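PDB 4K0J: heavy metal cation tricomponent efflux pump ZneA(CzcA-like) from Cupriavidus metallidurans, which probably exports zinc in exchange for protons, as the inner-membrane RND pump of a tripartite heavy-metal efflux system. Local coordinates for residues Asp551-Pro562 / Ser607-Tyr618; Gly695-Gln703 / His807-Arg817. All blocks are in the same frame, centred on the assembly; numbering follows the deposited sequence.

In the fold
Contacts 1 and 2 lie in two neighbouring antiparallel sheets, their centres about 16 Å apart. Each sheet includes four strands in the order 2-3-1-4 with two helices, the pattern of a ferredoxin-like fold. Contact 1 pairs the first and third of these strands, in the middle of its sheet, and is buried. Contact 2 pairs the second and third, so strand 699-701 is an edge, and it is only partly buried. Both have an apolar, helix-covered side. Contact 1 carries a His-Gln-Glu hydrogen-bond chain within a long regular pair, whereas contact 2 has salt bridges around a three-residue strand. The two meet at Thr560 and Arg811, through a weak hydrogen bond.

Contact 1 (Asp551-Pro562 / Ser607-Tyr618); sequences DEGSIWLQVTLP and SHIETAVTLHPY
Strands 554-560 and 608-615 run antiparallel with axes 4.7 Å apart, and Ile555, Leu557 and Val559 form hydrogen-bonded pairs with Val613, Thr611 and Ile609. The indole of Trp556 lies across the partner strand because CG points away from the backbone N (chi1 -167°). Its CZ3 is 3.6 Å from Ala612 CB, CZ2 packs on Glu610 CB, and Thr611 O sits over one ring face. On the same side Gln558 bends at chi2 (-75°) and lies alongside Glu610. Gln558 NE2 donates to Glu610 OE1 at 2.9 Å, on the anti lone pair, and also to Asp654. Gln558 OE1 accepts from His608 NE2 at 3.0 Å, 22° out of the imidazole plane. The other side is largely apolar. Leu557 CD1 touches Val613 CG2 at 3.7 Å, and Val559 and Ile609 lie side by side. Leu561 CD2 meets Ile609 CD1 at 3.5 Å. Helices 567-581 and 627-638 cover this side, and the strands are the central pair, first and third, of a ferredoxin-like sheet, consistent with an RND porter subdomain. The Gln558 amide is gripped at both its oxygen and its nitrogen, which should fix its rotation, and it links His608 to Glu610 on the face that carries Trp556.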
loop_
_atom_site.group_PDB
_atom_site.type_symbol
_atom_site.label_atom_id
_atom_site.label_comp_id
_atom_site.label_asym_id
_atom_site.label_seq_id
_atom_site.Cartn_x
_atom_site.Cartn_y
_atom_site.Cartn_z
ATOM N N ASP C 551 31.255 -18.405 -7.680
ATOM C CA ASP C 551 32.352 -17.938 -6.843
ATOM C C ASP C 551 32.206 -16.481 -6.404
ATOM O O ASP C 551 32.146 -15.569 -7.229
ATOM C CB ASP C 551 33.681 -18.128 -7.573
ATOM C CG ASP C 551 34.861 -18.254 -6.626
ATOM O OD1 ASP C 551 34.732 -17.874 -5.446
ATOM O OD2 ASP C 551 35.925 -18.734 -7.067
ATOM N N GLU C 552 32.144 -16.272 -5.094
ATOM C CA GLU C 552 32.162 -14.930 -4.537
ATOM C C GLU C 552 33.608 -14.583 -4.171
ATOM O O GLU C 552 34.528 -15.356 -4.444
ATOM C CB GLU C 552 31.246 -14.851 -3.312
ATOM C CG GLU C 552 29.864 -15.457 -3.538
ATOM C CD GLU C 552 28.979 -15.419 -2.294
ATOM O OE1 GLU C 552 29.442 -14.969 -1.223
ATOM O OE2 GLU C 552 27.812 -15.847 -2.396
ATOM N N GLY C 553 33.816 -13.427 -3.555
ATOM C CA GLY C 553 35.161 -13.005 -3.212
ATOM C C GLY C 553 35.825 -13.819 -2.113
ATOM O O GLY C 553 37.051 -13.828 -1.995
ATOM N N SER C 554 35.020 -14.514 -1.313
ATOM C CA SER C 554 35.522 -15.121 -0.086
ATOM C C SER C 554 34.923 -16.487 0.222
ATOM O O SER C 554 34.331 -17.128 -0.643
ATOM C CB SER C 554 35.279 -14.172 1.091
ATOM O OG SER C 554 33.961 -13.657 1.062
ATOM N N ILE C 555 35.094 -16.923 1.469
ATOM C CA ILE C 555 34.554 -18.196 1.947
ATOM C C ILE C 555 33.972 -18.051 3.356
ATOM O O ILE C 555 34.635 -17.531 4.244
ATOM C CB ILE C 555 35.646 -19.288 1.994
ATOM C CG1 ILE C 555 36.155 -19.612 0.590
ATOM C CG2 ILE C 555 35.117 -20.550 2.657
ATOM C CD1 ILE C 555 37.196 -20.699 0.571
ATOM N N TRP C 556 32.743 -18.521 3.562
ATOM C CA TRP C 556 32.106 -18.448 4.880
ATOM C C TRP C 556 32.092 -19.795 5.606
ATOM O O TRP C 556 31.942 -20.844 4.986
ATOM C CB TRP C 556 30.681 -17.919 4.760
ATOM C CG TRP C 556 30.068 -17.536 6.054
ATOM C CD1 TRP C 556 29.303 -18.322 6.865
ATOM C CD2 TRP C 556 30.152 -16.258 6.694
ATOM N NE1 TRP C 556 28.909 -17.613 7.978
ATOM C CE2 TRP C 556 29.416 -16.343 7.894
ATOM C CE3 TRP C 556 30.777 -15.050 6.369
ATOM C CZ2 TRP C 556 29.290 -15.267 8.770
ATOM C CZ3 TRP C 556 30.652 -13.983 7.243
ATOM C CH2 TRP C 556 29.914 -14.100 8.429
ATOM N N LEU C 557 32.235 -19.753 6.926
ATOM C CA LEU C 557 32.312 -20.965 7.733
ATOM C C LEU C 557 31.252 -21.011 8.835
ATOM O O LEU C 557 31.026 -20.031 9.540
ATOM C CB LEU C 557 33.706 -21.094 8.362
ATOM C CG LEU C 557 34.869 -21.745 7.602
ATOM C CD1 LEU C 557 35.180 -21.029 6.309
ATOM C CD2 LEU C 557 36.102 -21.770 8.477
ATOM N N GLN C 558 30.604 -22.161 8.977
ATOM C CA GLN C 558 29.745 -22.410 10.127
ATOM C C GLN C 558 30.456 -23.372 11.066
ATOM O O GLN C 558 30.254 -24.582 11.004
ATOM C CB GLN C 558 28.405 -22.991 9.686
ATOM C CG GLN C 558 27.538 -22.012 8.923
ATOM C CD GLN C 558 26.911 -20.971 9.825
ATOM O OE1 GLN C 558 26.791 -21.174 11.033
ATOM N NE2 GLN C 558 26.512 -19.845 9.243
ATOM N N VAL C 559 31.297 -22.821 11.932
ATOM C CA VAL C 559 32.171 -23.618 12.777
ATOM C C VAL C 559 31.489 -24.026 14.075
ATOM O O VAL C 559 31.068 -23.175 14.862
ATOM C CB VAL C 559 33.481 -22.867 13.077
ATOM C CG1 VAL C 559 34.298 -23.617 14.105
ATOM C CG2 VAL C 559 34.278 -22.674 11.795
ATOM N N THR C 560 31.383 -25.337 14.288
ATOM C CA THR C 560 30.695 -25.885 15.457
ATOM C C THR C 560 31.671 -26.365 16.529
ATOM O O THR C 560 32.680 -26.995 16.229
ATOM C CB THR C 560 29.753 -27.040 15.074
ATOM O OG1 THR C 560 28.923 -26.639 13.978
ATOM C CG2 THR C 560 28.876 -27.417 16.246
ATOM N N LEU C 561 31.357 -26.060 17.779
ATOM C CA LEU C 561 32.251 -26.326 18.893
ATOM C C LEU C 561 31.566 -27.197 19.952
ATOM O O LEU C 561 30.344 -27.354 19.930
ATOM C CB LEU C 561 32.715 -24.998 19.493
ATOM C CG LEU C 561 34.117 -24.508 19.127
ATOM C CD1 LEU C 561 34.434 -24.754 17.673
ATOM C CD2 LEU C 561 34.253 -23.043 19.459
ATOM N N PRO C 562 32.355 -27.789 20.869
ATOM C CA PRO C 562 31.796 -28.635 21.929
ATOM C C PRO C 562 30.728 -27.929 22.769
ATOM O O PRO C 562 30.800 -26.717 22.950
ATOM C CB PRO C 562 33.024 -28.996 22.779
ATOM C CG PRO C 562 34.149 -28.154 22.259
ATOM C CD PRO C 562 33.825 -27.858 20.849
ATOM N N SER C 607 29.545 -21.856 21.724
ATOM C CA SER C 607 29.877 -23.087 21.022
ATOM C C SER C 607 29.618 -22.932 19.532
ATOM O O SER C 607 29.994 -23.788 18.736
ATOM C CB SER C 607 29.085 -24.268 21.586
ATOM O OG SER C 607 27.699 -23.975 21.641
ATOM N N HIS C 608 28.978 -21.831 19.157
ATOM C CA HIS C 608 28.737 -21.542 17.752
ATOM C C HIS C 608 29.647 -20.439 17.247
ATOM O O HIS C 608 29.802 -19.410 17.889
ATOM C CB HIS C 608 27.285 -21.141 17.513
ATOM C CG HIS C 608 26.994 -20.792 16.090
ATOM N ND1 HIS C 608 27.178 -19.524 15.582
ATOM C CD2 HIS C 608 26.550 -21.548 15.059
ATOM C CE1 HIS C 608 26.850 -19.513 14.303
ATOM N NE2 HIS C 608 26.463 -20.727 13.960
ATOM N N ILE C 609 30.257 -20.662 16.093
ATOM C CA ILE C 609 31.041 -19.623 15.460
ATOM C C ILE C 609 30.621 -19.515 14.014
ATOM O O ILE C 609 30.279 -20.508 13.372
ATOM C CB ILE C 609 32.564 -19.913 15.481
ATOM C CG1 ILE C 609 33.007 -20.532 16.804
ATOM C CG2 ILE C 609 33.356 -18.642 15.218
ATOM C CD1 ILE C 609 34.503 -20.729 16.882
ATOM N N GLU C 610 30.633 -18.289 13.514
ATOM C CA GLU C 610 30.586 -18.040 12.094
ATOM C C GLU C 610 31.887 -17.355 11.757
ATOM O O GLU C 610 32.262 -16.375 12.397
ATOM C CB GLU C 610 29.409 -17.144 11.743
ATOM C CG GLU C 610 28.081 -17.865 11.681
ATOM C CD GLU C 610 26.946 -16.935 11.330
ATOM O OE1 GLU C 610 26.042 -17.355 10.577
ATOM O OE2 GLU C 610 26.963 -15.779 11.808
ATOM N N THR C 611 32.585 -17.887 10.761
ATOM C CA THR C 611 33.891 -17.359 10.390
ATOM C C THR C 611 33.877 -16.777 8.978
ATOM O O THR C 611 33.284 -17.352 8.072
ATOM C CB THR C 611 34.970 -18.458 10.489
ATOM O OG1 THR C 611 34.875 -19.106 11.765
ATOM C CG2 THR C 611 36.369 -17.875 10.312
ATOM N N ALA C 612 34.519 -15.630 8.795
ATOM C CA ALA C 612 34.687 -15.073 7.460
ATOM C C ALA C 612 36.138 -15.222 7.003
ATOM O O ALA C 612 37.068 -14.783 7.683
ATOM C CB ALA C 612 34.253 -13.620 7.425
ATOM N N VAL C 613 36.322 -15.852 5.847
ATOM C CA VAL C 613 37.651 -16.091 5.293
ATOM C C VAL C 613 37.858 -15.347 3.985
ATOM O O VAL C 613 37.326 -15.739 2.946
ATOM C CB VAL C 613 37.883 -17.578 5.034
ATOM C CG1 VAL C 613 39.280 -17.798 4.483
ATOM C CG2 VAL C 613 37.685 -18.365 6.315
ATOM N N THR C 614 38.636 -14.273 4.043
ATOM C CA THR C 614 38.904 -13.456 2.868
ATOM C C THR C 614 40.162 -13.955 2.173
ATOM O O THR C 614 41.101 -14.409 2.825
ATOM C CB THR C 614 39.084 -11.970 3.242
ATOM O OG1 THR C 614 40.357 -11.784 3.872
ATOM C CG2 THR C 614 37.983 -11.519 4.191
ATOM N N LEU C 615 40.180 -13.865 0.848
ATOM C CA LEU C 615 41.293 -14.396 0.071
ATOM C C LEU C 615 42.108 -13.307 -0.615
ATOM O O LEU C 615 41.740 -12.132 -0.605
ATOM C CB LEU C 615 40.780 -15.380 -0.983
ATOM C CG LEU C 615 39.822 -16.469 -0.502
ATOM C CD1 LEU C 615 39.422 -17.382 -1.658
ATOM C CD2 LEU C 615 40.445 -17.263 0.637
ATOM N N HIS C 616 43.225 -13.716 -1.205
ATOM C CA HIS C 616 43.997 -12.849 -2.082
ATOM C C HIS C 616 43.418 -12.944 -3.487
ATOM O O HIS C 616 42.719 -13.909 -3.799
ATOM C CB HIS C 616 45.465 -13.277 -2.094
ATOM C CG HIS C 616 46.228 -12.849 -0.881
ATOM N ND1 HIS C 616 46.564 -11.535 -0.640
ATOM C CD2 HIS C 616 46.723 -13.562 0.159
ATOM C CE1 HIS C 616 47.232 -11.456 0.496
ATOM N NE2 HIS C 616 47.342 -12.672 1.001
ATOM N N PRO C 617 43.687 -11.937 -4.334
ATOM C CA PRO C 617 43.295 -12.041 -5.741
ATOM C C PRO C 617 43.832 -13.332 -6.350
ATOM O O PRO C 617 44.997 -13.665 -6.130
ATOM C CB PRO C 617 43.988 -10.839 -6.376
ATOM C CG PRO C 617 44.066 -9.842 -5.285
ATOM C CD PRO C 617 44.276 -10.622 -4.023
ATOM N N TYR C 618 42.987 -14.053 -7.083
ATOM C CA TYR C 618 43.393 -15.300 -7.724
ATOM C C TYR C 618 44.617 -15.065 -8.598
ATOM O O TYR C 618 45.441 -15.957 -8.786
ATOM C CB TYR C 618 42.254 -15.866 -8.572
ATOM C CG TYR C 618 40.993 -16.173 -7.797
ATOM C CD1 TYR C 618 41.044 -16.502 -6.448
ATOM C CD2 TYR C 618 39.751 -16.131 -8.414
ATOM C CE1 TYR C 618 39.891 -16.782 -5.739
ATOM C CE2 TYR C 618 38.595 -16.407 -7.716
ATOM C CZ TYR C 618 38.671 -16.734 -6.379
ATOM O OH TYR C 618 37.518 -17.008 -5.681
#

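Contact 2 (Gly695-Gln703 / His807-Arg817)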
loop_
_atom_site.group_PDB
_atom_site.type_symbol
_atom_site.label_atom_id
_atom_site.label_comp_id
_atom_site.label_asym_id
_atom_site.label_seq_id
_atom_site.Cartn_x
_atom_site.Cartn_y
_atom_site.Cartn_z
ATOM N N GLY C 695 29.630 -38.628 -1.217
ATOM C CA GLY C 695 29.271 -37.320 -1.736
ATOM C C GLY C 695 29.139 -36.260 -0.656
ATOM O O GLY C 695 29.524 -35.106 -0.849
ATOM N N ALA C 696 28.590 -36.657 0.488
ATOM C CA ALA C 696 28.374 -35.746 1.604
ATOM C C ALA C 696 29.699 -35.353 2.237
ATOM O O ALA C 696 30.473 -36.214 2.645
ATOM C CB ALA C 696 27.466 -36.391 2.636
ATOM N N GLN C 697 29.954 -34.053 2.329
ATOM C CA GLN C 697 31.240 -33.584 2.829
ATOM C C GLN C 697 31.219 -33.277 4.323
ATOM O O GLN C 697 31.901 -33.939 5.103
ATOM C CB GLN C 697 31.723 -32.372 2.037
ATOM C CG GLN C 697 33.234 -32.249 1.995
ATOM C CD GLN C 697 33.882 -33.285 1.095
ATOM O OE1 GLN C 697 33.202 -34.101 0.477
ATOM N NE2 GLN C 697 35.209 -33.251 1.011
ATOM N N ASP C 698 30.454 -32.267 4.720
ATOM C CA ASP C 698 30.277 -31.981 6.136
ATOM C C ASP C 698 28.895 -32.474 6.540
ATOM O O ASP C 698 27.967 -32.383 5.744
ATOM C CB ASP C 698 30.404 -30.483 6.406
ATOM C CG ASP C 698 31.616 -29.867 5.727
ATOM O OD1 ASP C 698 32.751 -30.109 6.189
ATOM O OD2 ASP C 698 31.432 -29.131 4.733
ATOM N N VAL C 699 28.769 -33.022 7.749
ATOM C CA VAL C 699 27.474 -33.453 8.284
ATOM C C VAL C 699 27.409 -33.221 9.787
ATOM O O VAL C 699 28.275 -33.692 10.520
ATOM C CB VAL C 699 27.196 -34.957 8.036
ATOM C CG1 VAL C 699 26.015 -35.425 8.885
ATOM C CG2 VAL C 699 26.923 -35.234 6.571
ATOM N N ILE C 700 26.386 -32.505 10.249
ATOM C CA ILE C 700 26.200 -32.303 11.686
ATOM C C ILE C 700 24.738 -32.138 12.069
ATOM O O ILE C 700 23.887 -31.920 11.215
ATOM C CB ILE C 700 26.981 -31.084 12.202
ATOM C CG1 ILE C 700 27.223 -30.089 11.068
ATOM C CG2 ILE C 700 28.297 -31.517 12.819
ATOM C CD1 ILE C 700 28.209 -28.995 11.422
ATOM N N ILE C 701 24.450 -32.261 13.361
ATOM C CA ILE C 701 23.118 -31.961 13.869
ATOM C C ILE C 701 23.088 -30.494 14.255
ATOM O O ILE C 701 23.775 -30.085 15.190
ATOM C CB ILE C 701 22.760 -32.814 15.102
ATOM C CG1 ILE C 701 22.590 -34.284 14.710
ATOM C CG2 ILE C 701 21.490 -32.291 15.769
ATOM C CD1 ILE C 701 22.095 -35.161 15.839
ATOM N N ASP C 702 22.298 -29.711 13.527
ATOM C CA ASP C 702 22.229 -28.273 13.728
ATOM C C ASP C 702 21.905 -27.910 15.175
ATOM O O ASP C 702 22.587 -27.078 15.775
ATOM C CB ASP C 702 21.196 -27.655 12.786
ATOM C CG ASP C 702 21.420 -26.170 12.567
ATOM O OD1 ASP C 702 22.576 -25.777 12.294
ATOM O OD2 ASP C 702 20.445 -25.395 12.671
ATOM N N GLN C 703 20.874 -28.539 15.734
ATOM C CA GLN C 703 20.506 -28.312 17.130
ATOM C C GLN C 703 21.562 -28.868 18.081
ATOM O O GLN C 703 21.872 -30.061 18.073
ATOM C CB GLN C 703 19.139 -28.914 17.453
ATOM C CG GLN C 703 17.975 -28.222 16.777
ATOM C CD GLN C 703 17.844 -28.589 15.315
ATOM O OE1 GLN C 703 18.657 -29.339 14.776
ATOM N NE2 GLN C 703 16.812 -28.062 14.663
ATOM N N HIS C 807 11.378 -30.456 15.223
ATOM C CA HIS C 807 12.301 -31.243 14.412
ATOM C C HIS C 807 13.759 -30.976 14.765
ATOM O O HIS C 807 14.088 -29.969 15.383
ATOM C CB HIS C 807 12.058 -30.999 12.915
ATOM C CG HIS C 807 12.620 -29.705 12.408
ATOM N ND1 HIS C 807 12.062 -28.480 12.705
ATOM C CD2 HIS C 807 13.691 -29.447 11.620
ATOM C CE1 HIS C 807 12.768 -27.525 12.129
ATOM N NE2 HIS C 807 13.762 -28.085 11.463
ATOM N N LEU C 808 14.627 -31.901 14.379
ATOM C CA LEU C 808 16.066 -31.697 14.491
ATOM C C LEU C 808 16.651 -31.724 13.092
ATOM O O LEU C 808 16.152 -32.433 12.223
ATOM C CB LEU C 808 16.711 -32.780 15.354
ATOM C CG LEU C 808 17.378 -32.318 16.652
ATOM C CD1 LEU C 808 16.346 -31.804 17.638
ATOM C CD2 LEU C 808 18.199 -33.441 17.267
ATOM N N THR C 809 17.704 -30.949 12.868
ATOM C CA THR C 809 18.217 -30.763 11.519
ATOM C C THR C 809 19.596 -31.366 11.329
ATOM O O THR C 809 20.542 -31.006 12.024
ATOM C CB THR C 809 18.307 -29.278 11.165
ATOM O OG1 THR C 809 17.079 -28.630 11.513
ATOM C CG2 THR C 809 18.575 -29.105 9.679
ATOM N N VAL C 810 19.709 -32.282 10.377
ATOM C CA VAL C 810 21.013 -32.787 9.998
ATOM C C VAL C 810 21.493 -31.998 8.792
ATOM O O VAL C 810 21.140 -32.311 7.657
ATOM C CB VAL C 810 20.978 -34.288 9.655
ATOM C CG1 VAL C 810 22.376 -34.783 9.347
ATOM C CG2 VAL C 810 20.379 -35.084 10.798
ATOM N N ARG C 811 22.288 -30.965 9.040
ATOM C CA ARG C 811 22.787 -30.141 7.956
ATOM C C ARG C 811 24.059 -30.721 7.333
ATOM O O ARG C 811 24.892 -31.300 8.033
ATOM C CB ARG C 811 22.973 -28.691 8.414
ATOM C CG ARG C 811 24.140 -28.419 9.328
ATOM C CD ARG C 811 24.238 -26.921 9.571
ATOM N NE ARG C 811 25.547 -26.500 10.062
ATOM C CZ ARG C 811 25.826 -26.284 11.343
ATOM N NH1 ARG C 811 24.887 -26.456 12.264
ATOM N NH2 ARG C 811 27.041 -25.896 11.705
ATOM N N LEU C 812 24.184 -30.571 6.012
ATOM C CA LEU C 812 25.255 -31.203 5.238
ATOM C C LEU C 812 25.490 -30.551 3.865
ATOM O O LEU C 812 24.557 -30.059 3.236
ATOM C CB LEU C 812 24.964 -32.693 5.041
ATOM C CG LEU C 812 23.876 -33.076 4.034
ATOM C CD1 LEU C 812 24.174 -34.441 3.442
ATOM C CD2 LEU C 812 22.494 -33.059 4.669
ATOM N N ASN C 813 26.737 -30.568 3.396
ATOM C CA ASN C 813 27.078 -29.981 2.093
ATOM C C ASN C 813 27.316 -31.014 0.986
ATOM O O ASN C 813 27.903 -32.068 1.223
ATOM C CB ASN C 813 28.297 -29.063 2.216
ATOM C CG ASN C 813 28.040 -27.873 3.118
ATOM O OD1 ASN C 813 26.944 -27.311 3.131
ATOM N ND2 ASN C 813 29.052 -27.481 3.884
ATOM N N LEU C 814 26.870 -30.691 -0.225
ATOM C CA LEU C 814 26.940 -31.613 -1.361
ATOM C C LEU C 814 28.329 -31.713 -1.981
ATOM O O LEU C 814 28.577 -32.580 -2.818
ATOM C CB LEU C 814 25.920 -31.213 -2.435
ATOM C CG LEU C 814 25.661 -29.719 -2.688
ATOM C CD1 LEU C 814 26.869 -29.001 -3.281
ATOM C CD2 LEU C 814 24.443 -29.535 -3.583
ATOM N N ARG C 815 29.221 -30.819 -1.563
ATOM C CA ARG C 815 30.566 -30.694 -2.129
ATOM C C ARG C 815 31.332 -32.011 -2.209
ATOM O O ARG C 815 31.321 -32.804 -1.271
ATOM C CB ARG C 815 31.371 -29.670 -1.325
ATOM C CG ARG C 815 32.861 -29.658 -1.612
ATOM C CD ARG C 815 33.534 -28.512 -0.880
ATOM N NE ARG C 815 33.116 -28.446 0.516
ATOM C CZ ARG C 815 33.794 -28.981 1.525
ATOM N NH1 ARG C 815 33.336 -28.876 2.765
ATOM N NH2 ARG C 815 34.932 -29.621 1.297
ATOM N N GLY C 816 31.986 -32.235 -3.344
ATOM C CA GLY C 816 32.813 -33.412 -3.525
ATOM C C GLY C 816 32.498 -34.179 -4.792
ATOM O O GLY C 816 33.400 -34.682 -5.462
ATOM N N ARG C 817 31.214 -34.272 -5.129
ATOM C CA ARG C 817 30.794 -35.082 -6.267
ATOM C C ARG C 817 29.605 -34.481 -7.009
ATOM O O ARG C 817 29.725 -33.441 -7.653
ATOM C CB ARG C 817 30.468 -36.511 -5.816
ATOM C CG ARG C 817 30.536 -37.546 -6.928
ATOM C CD ARG C 817 30.285 -38.957 -6.409
ATOM N NE ARG C 817 28.907 -39.159 -5.969
ATOM C CZ ARG C 817 28.374 -40.352 -5.718
ATOM N NH1 ARG C 817 27.114 -40.453 -5.323
ATOM N NH2 ARG C 817 29.103 -41.448 -5.866
#
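Ile700 and Arg811 form the hydrogen-bonded pair of this short antiparallel contact, flanked by Val699 with Leu812 and Ile701 with Val810. Ile700 N donates to Arg811 O at 2.9 Å; the return bond is weak. Further backbone bonds run from Asp702 N to Thr809 O and from Gln697 N to Asn813 O, the latter nearly straight at 172°.

Two salt bridges lie on the Ile700 side. Asp702 OD1 pairs with Arg811 NH1, modelled too close for the exact geometry to be trusted, while Ile700 CD1 sits over a face of that guanidinium. Asp698 OD2 meets Arg815 NH1 at 2.8 Å, at the edge of the group, and Gln697 CG lies over one face. Arg815 NH2 has a second partner in Glu632. Asp698 OD2 also accepts from Asn813 ND2 at 3.0 Å, on its anti side, so one oxygen takes a salt bridge and a hydrogen bond.

Side-chain amide hydrogen bonds close the far end. Gln703 bends at chi2 (77°), bringing its amide back to Thr809: OE1 accepts from Thr809 N at 2.7 Å and NE2 donates to Thr809 OG1. Gln703 NE2 also makes a hydrogen bond with Thr800 OG1.

Apolar packing fills the side facing helix 676-690. Val699 CG1 touches Val810 CG1 at 3.7 Å, its CG2 branch lies beside Leu812 CB, and Ile701 CG2 meets Leu808 CD2 at 3.8 Å.

Strand 699-701 is thus the edge of a four-stranded, helix-backed sheet of ferredoxin-like topology, consistent with an RND porter subdomain; a long insertion of strands and helices separates it from strand 807-812.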